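Local coordinates for uncharacterized protein VP1736 (Vibrio parahaemolyticus, PDB 3LXQ) that is of unknown function but carries a sulfatase-family domain of the alkaline phosphatase clan, an alpha/beta fold built around a mixed sheet, at residues N314-K319 and L394-P399. Numbering follows the deposited sequence.
Sequences NLVPVK and LVVLSP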
loop_
_atom_site.group_PDB
_atom_site.type_symbol
_atom_site.label_atom_id
_atom_site.label_comp_id
_atom_site.label_asym_id
_atom_site.label_seq_id
_atom_site.Cartn_x
_atom_site.Cartn_y
_atom_site.Cartn_z
ATOM N N ASN A 314 -10.073 -19.874 6.328
ATOM C CA ASN A 314 -9.021 -20.854 6.494
ATOM C C ASN A 314 -7.783 -20.492 5.699
ATOM O O ASN A 314 -7.877 -19.946 4.587
ATOM C CB ASN A 314 -9.496 -22.260 6.153
ATOM C CG ASN A 314 -9.004 -23.290 7.157
ATOM O OD1 ASN A 314 -9.128 -24.499 6.941
ATOM N ND2 ASN A 314 -8.444 -22.814 8.273
ATOM N N LEU A 315 -6.630 -20.794 6.303
ATOM C CA LEU A 315 -5.300 -20.550 5.738
ATOM C C LEU A 315 -5.131 -19.087 5.303
ATOM O O LEU A 315 -5.250 -18.185 6.141
ATOM C CB LEU A 315 -4.974 -21.570 4.630
ATOM C CG LEU A 315 -4.799 -23.023 5.120
ATOM C CD1 LEU A 315 -4.811 -24.007 3.957
ATOM C CD2 LEU A 315 -3.548 -23.194 5.988
ATOM N N VAL A 316 -4.847 -18.847 4.023
ATOM C CA VAL A 316 -4.804 -17.473 3.515
ATOM C C VAL A 316 -5.798 -17.262 2.369
ATOM O O VAL A 316 -5.614 -17.802 1.279
ATOM C CB VAL A 316 -3.378 -17.028 3.116
ATOM C CG1 VAL A 316 -3.394 -15.587 2.583
ATOM C CG2 VAL A 316 -2.447 -17.120 4.309
ATOM N N PRO A 317 -6.862 -16.476 2.621
ATOM C CA PRO A 317 -7.879 -16.196 1.600
ATOM C C PRO A 317 -7.408 -15.150 0.579
ATOM O O PRO A 317 -7.715 -13.966 0.690
ATOM C CB PRO A 317 -9.071 -15.698 2.420
ATOM C CG PRO A 317 -8.449 -15.074 3.639
ATOM C CD PRO A 317 -7.202 -15.878 3.928
ATOM N N VAL A 318 -6.674 -15.626 -0.421
ATOM C CA VAL A 318 -5.976 -14.794 -1.413
ATOM C C VAL A 318 -6.826 -13.675 -2.011
ATOM O O VAL A 318 -6.376 -12.517 -2.083
ATOM C CB VAL A 318 -5.377 -15.690 -2.544
ATOM C CG1 VAL A 318 -4.750 -14.861 -3.664
ATOM C CG2 VAL A 318 -4.356 -16.675 -1.964
ATOM N N LYS A 319 -8.050 -14.032 -2.413
ATOM C CA LYS A 319 -9.008 -13.120 -3.039
ATOM C C LYS A 319 -9.205 -11.878 -2.185
ATOM O O LYS A 319 -9.401 -10.778 -2.707
ATOM C CB LYS A 319 -10.358 -13.834 -3.259
ATOM N N LEU A 394 1.465 -21.576 -4.465
ATOM C CA LEU A 394 1.118 -20.798 -3.295
ATOM C C LEU A 394 1.491 -21.595 -2.059
ATOM O O LEU A 394 1.039 -22.737 -1.885
ATOM C CB LEU A 394 -0.381 -20.467 -3.283
ATOM C CG LEU A 394 -1.022 -20.005 -1.970
ATOM C CD1 LEU A 394 -0.611 -18.589 -1.588
ATOM C CD2 LEU A 394 -2.538 -20.115 -2.100
ATOM N N VAL A 395 2.300 -20.974 -1.206
ATOM C CA VAL A 395 2.718 -21.581 0.052
ATOM C C VAL A 395 2.167 -20.795 1.222
ATOM O O VAL A 395 2.343 -19.575 1.312
ATOM C CB VAL A 395 4.252 -21.664 0.191
ATOM C CG1 VAL A 395 4.640 -22.165 1.586
ATOM C CG2 VAL A 395 4.848 -22.554 -0.895
ATOM N N VAL A 396 1.503 -21.515 2.117
ATOM C CA VAL A 396 0.961 -20.941 3.335
ATOM C C VAL A 396 1.592 -21.578 4.578
ATOM O O VAL A 396 1.600 -22.800 4.729
ATOM C CB VAL A 396 -0.571 -21.072 3.377
ATOM C CG1 VAL A 396 -1.105 -20.587 4.718
ATOM C CG2 VAL A 396 -1.198 -20.263 2.227
ATOM N N LEU A 397 2.108 -20.727 5.456
ATOM C CA LEU A 397 2.721 -21.138 6.715
ATOM C C LEU A 397 1.802 -20.751 7.872
ATOM O O LEU A 397 1.365 -19.601 7.971
ATOM C CB LEU A 397 4.079 -20.439 6.901
ATOM C CG LEU A 397 5.064 -20.482 5.736
ATOM C CD1 LEU A 397 6.323 -19.730 6.124
ATOM C CD2 LEU A 397 5.389 -21.932 5.338
ATOM N N SER A 398 1.508 -21.716 8.738
ATOM C CA SER A 398 0.667 -21.471 9.895
ATOM C C SER A 398 1.377 -21.893 11.198
ATOM O O SER A 398 2.396 -22.615 11.143
ATOM C CB SER A 398 -0.681 -22.190 9.724
ATOM O OG SER A 398 -0.521 -23.415 9.028
ATOM N N PRO A 399 0.842 -21.467 12.374
ATOM C CA PRO A 399 1.411 -21.886 13.667
ATOM C C PRO A 399 1.555 -23.399 13.833
ATOM O O PRO A 399 0.819 -24.178 13.213
ATOM C CB PRO A 399 0.409 -21.333 14.684
ATOM C CG PRO A 399 -0.175 -20.135 14.005
ATOM C CD PRO A 399 -0.286 -20.531 12.560
#
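Val396 meets two consecutive residues of the loop at once, and the close contacts between 314-319 and 394-399 are all between apolar side chains. Its CG1, anti to the backbone N (chi1 175°), reaches both Leu315 and Val316: CG1 of Val396 lies 3.7 Å from CG2 of Val316 and 3.8 Å from CD2 of Leu315. Across the contact the other branch meets Val316, with CG2 of Val396 4.0 Å from CB of Val316. Leu315 has its CG beside its own backbone N (chi1 -67°), and from there CD2 extends to the strand, also passing 4.3 Å from OG of Ser398 in a looser contact. Farther along, Val318 and Leu394 run alongside one another, pointing opposite ways, and touch through CG2 of Val318 and CD2 of Leu394 at 3.9 Å. Between the two patches the loop bends through an inverse gamma turn centred on Pro317, whose ring takes no part.

Two polar atoms here have partners outside the segments: the carbonyl of Leu315 accepts a hydrogen bond from the Asn385 side chain, and OG of Ser398 is weakly bonded to the carbonyl of Lys402. Strand 394-398 is the middle one of a five-stranded antiparallel sheet, between 385-390 and 402-409. The loop linking strands 298-304 and 322-328 of the sulfatase-family mixed sheet packs on one face of this sheet at this strand, while Val395 and Leu397 pack against helix 422-441 on the other.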